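Local coordinates for SA0254 protein (Staphylococcus aureus subsp. aureus, PDB 2OOI) that is of unknown function but, as a UTRA-domain protein, probably senses a small effector molecule for a GntR-type transcriptional regulator, at residues 119-132 with 144-156. Sequence-based numbering, arbitrary orientation.
Sequences LQLSTGEPCLRYHQ and SSDIVFHYRHAQF
H131 ND1 donates to D146 OD1 at 2.6 Å, with the carboxylate oxygen close to the imidazole plane. ND1 reaches OD1 from above the carboxylate plane, the ring and carboxylate planes standing 59° apart. H131 extends trans from its main-chain nitrogen (chi1 -176°), which brings one ring face over S145 O, while its NE2 bonds to E40, which also accepts from S144 OG. This polar group lies within the antiparallel hairpin of strands 126-136 and 141-150, inner neighbours in a six-stranded sheet, consistent with the effector-binding UTRA domain of GntR-family regulators. Y130 and I147 are a hydrogen-bonded pair, with Y130 N 2.9 Å from I147 O.

On the sheet face shared by L128, Y130, I147 and F149, the F149 ring turns its edge toward the face of Y130 in a T-shaped stack, centroids 5.5 Å apart and planes at 84°. I147 CG2 and F156 CZ lie over opposite faces of F149, and L128 CD2 meets F156 CZ from the opposite direction at 3.5 Å. The F156 ring also meets that of F106 of the second subunit, the planes nearly parallel, and an antiparallel ladder carries the small sheet of strands 3-4 and 156-160 into that chain. On the other face, V148 CG2 runs beside the guanidinium of R129, whose NH2 is salt-bridged to E115.

Beside P126 a water donates to P126 O and F149 O. L121 CD1 sits 3.4 Å from the H150 ring centroid, a CH-pi contact opposite H153, and P126 CD makes a second, over one face of Y151.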
ATOM      1  N   LEU B 119       8.471  16.001   9.677  1.00 52.28           N
ATOM      2  CA  LEU B 119       8.904  14.615   9.727  1.00 51.96           C
ATOM      3  C   LEU B 119      10.427  14.536   9.879  1.00 52.49           C
ATOM      4  O   LEU B 119      11.007  13.438   9.850  1.00 52.32           O
ATOM      5  CB  LEU B 119       8.470  13.872   8.455  1.00 51.82           C
ATOM      6  CG  LEU B 119       6.971  13.694   8.166  1.00 52.09           C
ATOM      7  CD1 LEU B 119       6.736  13.175   6.750  1.00 52.29           C
ATOM      8  CD2 LEU B 119       6.310  12.764   9.165  1.00 51.86           C
ATOM      9  N   GLN B 120      11.087  15.683  10.046  1.00 52.59           N
ATOM     10  CA  GLN B 120      12.545  15.695  10.203  1.00 52.71           C
ATOM     11  C   GLN B 120      13.290  14.984   9.063  1.00 52.26           C
ATOM     12  O   GLN B 120      14.123  14.080   9.301  1.00 51.55           O
ATOM     13  CB  GLN B 120      12.912  15.065  11.527  1.00 52.73           C
ATOM     14  CG  GLN B 120      12.411  15.850  12.701  1.00 54.30           C
ATOM     15  CD  GLN B 120      12.909  15.241  13.974  1.00 55.35           C
ATOM     16  OE1 GLN B 120      13.993  15.586  14.465  1.00 58.06           O
ATOM     17  NE2 GLN B 120      12.165  14.254  14.479  1.00 60.54           N
ATOM     18  N   LEU B 121      12.948  15.406   7.839  1.00 51.58           N
ATOM     19  CA  LEU B 121      13.541  14.936   6.590  1.00 51.21           C
ATOM     20  C   LEU B 121      13.783  16.182   5.737  1.00 51.11           C
ATOM     21  O   LEU B 121      13.505  17.292   6.186  1.00 50.13           O
ATOM     22  CB  LEU B 121      12.579  13.961   5.889  1.00 50.49           C
ATOM     23  CG  LEU B 121      12.464  12.574   6.568  1.00 50.73           C
ATOM     24  CD1 LEU B 121      11.277  11.697   6.088  1.00 45.51           C
ATOM     25  CD2 LEU B 121      13.800  11.816   6.432  1.00 47.94           C
ATOM     26  N   SER B 122      14.252  16.006   4.497  1.00 51.35           N
ATOM     27  CA  SER B 122      14.506  17.155   3.596  1.00 51.07           C
ATOM     28  C   SER B 122      13.409  17.344   2.547  1.00 50.83           C
ATOM     29  O   SER B 122      12.900  16.349   2.004  1.00 50.39           O
ATOM     30  CB  SER B 122      15.822  16.950   2.859  1.00 50.66           C
ATOM     31  OG  SER B 122      16.828  16.517   3.748  1.00 51.85           O
ATOM     32  N   THR B 123      13.098  18.608   2.225  1.00 50.21           N
ATOM     33  CA  THR B 123      12.238  18.930   1.080  1.00 50.52           C
ATOM     34  C   THR B 123      12.553  18.038  -0.120  1.00 50.10           C
ATOM     35  O   THR B 123      13.714  17.934  -0.537  1.00 49.40           O
ATOM     36  CB  THR B 123      12.390  20.403   0.605  1.00 50.65           C
ATOM     37  OG1 THR B 123      12.053  21.294   1.677  1.00 54.17           O
ATOM     38  CG2 THR B 123      11.460  20.710  -0.593  1.00 49.44           C
ATOM     39  N   GLY B 124      11.522  17.395  -0.661  1.00 49.76           N
ATOM     40  CA  GLY B 124      11.688  16.597  -1.872  1.00 50.20           C
ATOM     41  C   GLY B 124      12.005  15.130  -1.651  1.00 50.07           C
ATOM     42  O   GLY B 124      11.917  14.334  -2.568  1.00 49.99           O
ATOM     43  N   GLU B 125      12.386  14.760  -0.437  1.00 50.39           N
ATOM     44  CA  GLU B 125      12.600  13.352  -0.137  1.00 50.51           C
ATOM     45  C   GLU B 125      11.276  12.594  -0.167  1.00 50.53           C
ATOM     46  O   GLU B 125      10.218  13.182   0.075  1.00 51.12           O
ATOM     47  CB  GLU B 125      13.276  13.185   1.220  1.00 50.81           C
ATOM     48  CG  GLU B 125      14.760  13.425   1.172  1.00 51.02           C
ATOM     49  CD  GLU B 125      15.425  13.056   2.448  1.00 51.12           C
ATOM     50  OE1 GLU B 125      14.989  13.558   3.516  1.00 51.34           O
ATOM     51  OE2 GLU B 125      16.388  12.261   2.366  1.00 53.19           O
ATOM     52  N   PRO B 126      11.328  11.292  -0.441  1.00 49.62           N
ATOM     53  CA  PRO B 126      10.116  10.534  -0.696  1.00 49.70           C
ATOM     54  C   PRO B 126       9.144  10.429   0.489  1.00 49.47           C
ATOM     55  O   PRO B 126       9.549  10.538   1.659  1.00 48.82           O
ATOM     56  CB  PRO B 126      10.640   9.133  -1.042  1.00 50.26           C
ATOM     57  CG  PRO B 126      12.096   9.296  -1.340  1.00 50.59           C
ATOM     58  CD  PRO B 126      12.529  10.457  -0.508  1.00 50.21           C
ATOM     59  N   CYS B 127       7.865  10.219   0.171  1.00 49.03           N
ATOM     60  CA  CYS B 127       6.842   9.910   1.189  1.00 48.97           C
ATOM     61  C   CYS B 127       5.784   8.995   0.580  1.00 48.71           C
ATOM     62  O   CYS B 127       5.825   8.732  -0.619  1.00 49.00           O
ATOM     63  CB  CYS B 127       6.180  11.195   1.694  1.00 48.59           C
ATOM     64  SG  CYS B 127       5.480  12.228   0.349  1.00 48.88           S
ATOM     65  N   LEU B 128       4.866   8.507   1.415  1.00 48.53           N
ATOM     66  CA  LEU B 128       3.617   7.892   0.972  1.00 48.65           C
ATOM     67  C   LEU B 128       2.500   8.853   1.312  1.00 48.82           C
ATOM     68  O   LEU B 128       2.374   9.266   2.469  1.00 49.34           O
ATOM     69  CB  LEU B 128       3.360   6.557   1.697  1.00 48.38           C
ATOM     70  CG  LEU B 128       2.292   5.626   1.086  1.00 48.52           C
ATOM     71  CD1 LEU B 128       2.760   5.136  -0.271  1.00 47.83           C
ATOM     72  CD2 LEU B 128       1.970   4.428   1.966  1.00 47.97           C
ATOM     73  N   ARG B 129       1.709   9.228   0.316  1.00 48.98           N
ATOM     74  CA  ARG B 129       0.479  10.010   0.528  1.00 48.95           C
ATOM     75  C   ARG B 129      -0.665   8.998   0.482  1.00 49.54           C
ATOM     76  O   ARG B 129      -0.875   8.328  -0.528  1.00 50.85           O
ATOM     77  CB  ARG B 129       0.273  11.115  -0.514  1.00 47.46           C
ATOM     78  CG  ARG B 129       1.535  11.675  -1.106  1.00 48.08           C
ATOM     79  CD  ARG B 129       1.398  13.067  -1.703  1.00 48.20           C
ATOM     80  NE  ARG B 129       1.513  13.995  -0.587  1.00 51.80           N
ATOM     81  CZ  ARG B 129       2.487  14.882  -0.366  1.00 50.67           C
ATOM     82  NH1 ARG B 129       3.487  15.126  -1.201  1.00 50.82           N
ATOM     83  NH2 ARG B 129       2.428  15.568   0.734  1.00 50.60           N
ATOM     84  N   TYR B 130      -1.379   8.890   1.591  1.00 50.23           N
ATOM     85  CA  TYR B 130      -2.363   7.852   1.832  1.00 50.93           C
ATOM     86  C   TYR B 130      -3.668   8.552   2.200  1.00 51.48           C
ATOM     87  O   TYR B 130      -3.657   9.518   2.951  1.00 51.59           O
ATOM     88  CB  TYR B 130      -1.815   7.032   2.981  1.00 51.22           C
ATOM     89  CG  TYR B 130      -2.626   5.910   3.568  1.00 51.50           C
ATOM     90  CD1 TYR B 130      -2.285   4.574   3.325  1.00 50.18           C
ATOM     91  CD2 TYR B 130      -3.666   6.174   4.466  1.00 53.18           C
ATOM     92  CE1 TYR B 130      -2.985   3.530   3.926  1.00 50.44           C
ATOM     93  CE2 TYR B 130      -4.371   5.135   5.084  1.00 51.59           C
ATOM     94  CZ  TYR B 130      -4.025   3.825   4.807  1.00 53.14           C
ATOM     95  OH  TYR B 130      -4.729   2.807   5.430  1.00 55.34           O
ATOM     96  N   HIS B 131      -4.778   8.127   1.608  1.00 52.22           N
ATOM     97  CA  HIS B 131      -6.081   8.748   1.874  1.00 52.18           C
ATOM     98  C   HIS B 131      -7.037   7.674   2.293  1.00 52.26           C
ATOM     99  O   HIS B 131      -7.070   6.626   1.686  1.00 51.95           O
ATOM    100  CB  HIS B 131      -6.672   9.481   0.660  1.00 52.43           C
ATOM    101  CG  HIS B 131      -7.953  10.193   0.977  1.00 53.34           C
ATOM    102  ND1 HIS B 131      -7.994  11.526   1.332  1.00 55.60           N
ATOM    103  CD2 HIS B 131      -9.225   9.737   1.088  1.00 53.40           C
ATOM    104  CE1 HIS B 131      -9.241  11.870   1.601  1.00 54.28           C
ATOM    105  NE2 HIS B 131     -10.005  10.800   1.470  1.00 53.58           N
ATOM    106  N   GLN B 132      -7.828   7.934   3.321  1.00 52.65           N
ATOM    107  CA  GLN B 132      -8.795   6.944   3.743  1.00 53.13           C
ATOM    108  C   GLN B 132     -10.154   7.593   3.998  1.00 53.30           C
ATOM    109  O   GLN B 132     -10.223   8.615   4.660  1.00 53.94           O
ATOM    110  CB  GLN B 132      -8.276   6.208   4.977  1.00 52.85           C
ATOM    111  CG  GLN B 132      -9.075   4.945   5.311  1.00 53.14           C
ATOM    112  CD  GLN B 132      -8.362   3.969   6.252  1.00 53.39           C
ATOM    113  OE1 GLN B 132      -8.942   2.951   6.642  1.00 53.84           O
ATOM    114  NE2 GLN B 132      -7.111   4.267   6.609  1.00 53.36           N
ATOM    115  N   SER B 144     -12.780  11.849   6.489  1.00 49.29           N
ATOM    116  CA  SER B 144     -11.886  11.970   5.335  1.00 48.97           C
ATOM    117  C   SER B 144     -10.473  12.245   5.817  1.00 48.75           C
ATOM    118  O   SER B 144     -10.207  13.316   6.331  1.00 48.88           O
ATOM    119  CB  SER B 144     -12.336  13.145   4.457  1.00 49.05           C
ATOM    120  OG  SER B 144     -11.524  13.311   3.300  1.00 48.75           O
ATOM    121  N   SER B 145      -9.562  11.306   5.623  1.00 48.71           N
ATOM    122  CA  SER B 145      -8.192  11.444   6.150  1.00 49.33           C
ATOM    123  C   SER B 145      -7.077  11.342   5.100  1.00 49.30           C
ATOM    124  O   SER B 145      -7.041  10.419   4.266  1.00 48.70           O
ATOM    125  CB  SER B 145      -7.939  10.404   7.252  1.00 49.73           C
ATOM    126  OG  SER B 145      -8.559  10.817   8.473  1.00 50.87           O
ATOM    127  N   ASP B 146      -6.180  12.320   5.150  1.00 49.27           N
ATOM    128  CA  ASP B 146      -4.941  12.270   4.406  1.00 49.60           C
ATOM    129  C   ASP B 146      -3.803  12.109   5.360  1.00 49.56           C
ATOM    130  O   ASP B 146      -3.710  12.837   6.354  1.00 50.32           O
ATOM    131  CB  ASP B 146      -4.748  13.530   3.609  1.00 49.61           C
ATOM    132  CG  ASP B 146      -5.606  13.549   2.450  1.00 51.18           C
ATOM    133  OD1 ASP B 146      -5.594  12.553   1.707  1.00 56.20           O
ATOM    134  OD2 ASP B 146      -6.329  14.519   2.281  1.00 57.55           O
ATOM    135  N   ILE B 147      -2.942  11.153   5.056  1.00 49.32           N
ATOM    136  CA  ILE B 147      -1.766  10.898   5.851  1.00 49.24           C
ATOM    137  C   ILE B 147      -0.547  11.036   4.968  1.00 49.48           C
ATOM    138  O   ILE B 147      -0.544  10.534   3.847  1.00 49.38           O
ATOM    139  CB  ILE B 147      -1.832   9.514   6.426  1.00 49.32           C
ATOM    140  CG1 ILE B 147      -3.157   9.356   7.183  1.00 49.74           C
ATOM    141  CG2 ILE B 147      -0.627   9.241   7.310  1.00 49.40           C
ATOM    142  CD1 ILE B 147      -3.264   8.077   8.001  1.00 48.76           C
ATOM    143  N   VAL B 148       0.481  11.743   5.440  1.00 49.50           N
ATOM    144  CA  VAL B 148       1.780  11.662   4.748  1.00 49.35           C
ATOM    145  C   VAL B 148       2.788  10.954   5.657  1.00 49.10           C
ATOM    146  O   VAL B 148       3.050  11.379   6.769  1.00 48.94           O
ATOM    147  CB  VAL B 148       2.213  13.015   4.063  1.00 49.18           C
ATOM    148  CG1 VAL B 148       3.557  12.889   3.479  1.00 49.37           C
ATOM    149  CG2 VAL B 148       1.231  13.520   3.081  1.00 47.72           C
ATOM    150  N   PHE B 149       3.278   9.813   5.174  1.00 49.35           N
ATOM    151  CA  PHE B 149       4.153   8.938   5.939  1.00 49.16           C
ATOM    152  C   PHE B 149       5.633   9.270   5.781  1.00 49.18           C
ATOM    153  O   PHE B 149       6.111   9.645   4.707  1.00 48.31           O
ATOM    154  CB  PHE B 149       3.946   7.489   5.518  1.00 49.41           C
ATOM    155  CG  PHE B 149       2.664   6.874   6.022  1.00 49.43           C
ATOM    156  CD1 PHE B 149       1.542   6.824   5.227  1.00 49.66           C
ATOM    157  CD2 PHE B 149       2.596   6.328   7.298  1.00 50.55           C
ATOM    158  CE1 PHE B 149       0.362   6.252   5.700  1.00 50.03           C
ATOM    159  CE2 PHE B 149       1.432   5.757   7.766  1.00 49.84           C
ATOM    160  CZ  PHE B 149       0.315   5.711   6.959  1.00 49.88           C
ATOM    161  N   HIS B 150       6.345   9.126   6.892  1.00 49.93           N
ATOM    162  CA  HIS B 150       7.808   9.133   6.918  1.00 50.10           C
ATOM    163  C   HIS B 150       8.306   7.905   6.162  1.00 50.13           C
ATOM    164  O   HIS B 150       7.954   6.793   6.518  1.00 50.34           O
ATOM    165  CB  HIS B 150       8.272   9.075   8.377  1.00 49.85           C
ATOM    166  CG  HIS B 150       9.743   9.252   8.543  1.00 50.06           C
ATOM    167  ND1 HIS B 150      10.297  10.382   9.111  1.00 50.24           N
ATOM    168  CD2 HIS B 150      10.780   8.458   8.184  1.00 48.55           C
ATOM    169  CE1 HIS B 150      11.614  10.264   9.107  1.00 50.44           C
ATOM    170  NE2 HIS B 150      11.933   9.108   8.543  1.00 49.76           N
ATOM    171  N   TYR B 151       9.122   8.082   5.134  1.00 50.55           N
ATOM    172  CA  TYR B 151       9.418   6.962   4.253  1.00 51.43           C
ATOM    173  C   TYR B 151      10.309   5.867   4.831  1.00 52.29           C
ATOM    174  O   TYR B 151      10.241   4.729   4.364  1.00 52.45           O
ATOM    175  CB  TYR B 151       9.947   7.430   2.911  1.00 50.91           C
ATOM    176  CG  TYR B 151      11.409   7.720   2.868  1.00 50.87           C
ATOM    177  CD1 TYR B 151      12.287   6.824   2.291  1.00 50.55           C
ATOM    178  CD2 TYR B 151      11.921   8.907   3.382  1.00 49.71           C
ATOM    179  CE1 TYR B 151      13.632   7.086   2.251  1.00 50.35           C
ATOM    180  CE2 TYR B 151      13.254   9.179   3.327  1.00 50.12           C
ATOM    181  CZ  TYR B 151      14.106   8.262   2.763  1.00 50.09           C
ATOM    182  OH  TYR B 151      15.446   8.513   2.698  1.00 51.05           O
ATOM    183  N   ARG B 152      11.150   6.204   5.805  1.00 53.42           N
ATOM    184  CA  ARG B 152      12.004   5.214   6.477  1.00 55.02           C
ATOM    185  C   ARG B 152      11.276   4.497   7.610  1.00 55.40           C
ATOM    186  O   ARG B 152      11.422   3.296   7.772  1.00 55.38           O
ATOM    187  CB  ARG B 152      13.281   5.847   7.035  1.00 54.87           C
ATOM    188  CG  ARG B 152      14.263   6.346   5.988  1.00 56.58           C
ATOM    189  CD  ARG B 152      15.539   7.003   6.618  1.00 58.64           C
ATOM    190  NE  ARG B 152      16.434   7.483   5.555  1.00 62.54           N
ATOM    191  CZ  ARG B 152      17.589   8.162   5.711  1.00 64.27           C
ATOM    192  NH1 ARG B 152      18.124   8.421   6.923  1.00 64.18           N
ATOM    193  NH2 ARG B 152      18.252   8.565   4.619  1.00 64.37           N
ATOM    194  N   HIS B 153      10.480   5.224   8.372  1.00 56.15           N
ATOM    195  CA  HIS B 153       9.905   4.689   9.579  1.00 57.06           C
ATOM    196  C   HIS B 153       8.646   3.884   9.292  1.00 58.14           C
ATOM    197  O   HIS B 153       8.220   3.133  10.155  1.00 59.21           O
ATOM    198  CB  HIS B 153       9.564   5.809  10.567  1.00 56.87           C
ATOM    199  CG  HIS B 153      10.758   6.512  11.144  1.00 56.73           C
ATOM    200  ND1 HIS B 153      10.661   7.681  11.866  1.00 56.33           N
ATOM    201  CD2 HIS B 153      12.082   6.239  11.052  1.00 55.69           C
ATOM    202  CE1 HIS B 153      11.870   8.085  12.214  1.00 54.56           C
ATOM    203  NE2 HIS B 153      12.750   7.229  11.732  1.00 55.11           N
ATOM    204  N   ALA B 154       8.050   4.033   8.106  1.00 59.03           N
ATOM    205  CA  ALA B 154       6.783   3.359   7.766  1.00 59.64           C
ATOM    206  C   ALA B 154       7.041   2.206   6.805  1.00 60.61           C
ATOM    207  O   ALA B 154       7.586   2.400   5.718  1.00 60.79           O
ATOM    208  CB  ALA B 154       5.790   4.340   7.142  1.00 59.34           C
ATOM    209  N   GLN B 155       6.643   1.004   7.217  1.00 61.61           N
ATOM    210  CA  GLN B 155       6.897  -0.233   6.463  1.00 61.86           C
ATOM    211  C   GLN B 155       5.615  -1.070   6.537  1.00 62.21           C
ATOM    212  O   GLN B 155       5.144  -1.363   7.611  1.00 62.71           O
ATOM    213  CB  GLN B 155       8.089  -0.981   7.059  1.00 61.78           C
ATOM    214  CG  GLN B 155       9.404  -0.143   7.246  1.00 63.18           C
ATOM    215  CD  GLN B 155      10.347  -0.159   6.014  1.00 65.74           C
ATOM    216  OE1 GLN B 155      10.757  -1.219   5.526  1.00 65.73           O
ATOM    217  NE2 GLN B 155      10.689   1.036   5.518  1.00 68.50           N
ATOM    218  N   PHE B 156       5.038  -1.435   5.400  1.00 62.71           N
ATOM    219  CA  PHE B 156       3.636  -1.865   5.355  1.00 63.01           C
ATOM    220  C   PHE B 156       3.478  -3.362   5.092  1.00 63.81           C
ATOM    221  O   PHE B 156       4.436  -4.033   4.678  1.00 63.83           O
ATOM    222  CB  PHE B 156       2.890  -1.047   4.295  1.00 62.66           C
ATOM    223  CG  PHE B 156       2.913   0.437   4.552  1.00 61.99           C
ATOM    224  CD1 PHE B 156       3.963   1.221   4.090  1.00 61.37           C
ATOM    225  CD2 PHE B 156       1.893   1.045   5.263  1.00 61.15           C
ATOM    226  CE1 PHE B 156       4.006   2.576   4.332  1.00 61.45           C
ATOM    227  CE2 PHE B 156       1.917   2.414   5.504  1.00 62.16           C
ATOM    228  CZ  PHE B 156       2.977   3.181   5.040  1.00 61.99           C
TER
HETATM  229  O   HOH W   1       8.703  10.647   4.131  1.00 51.23           O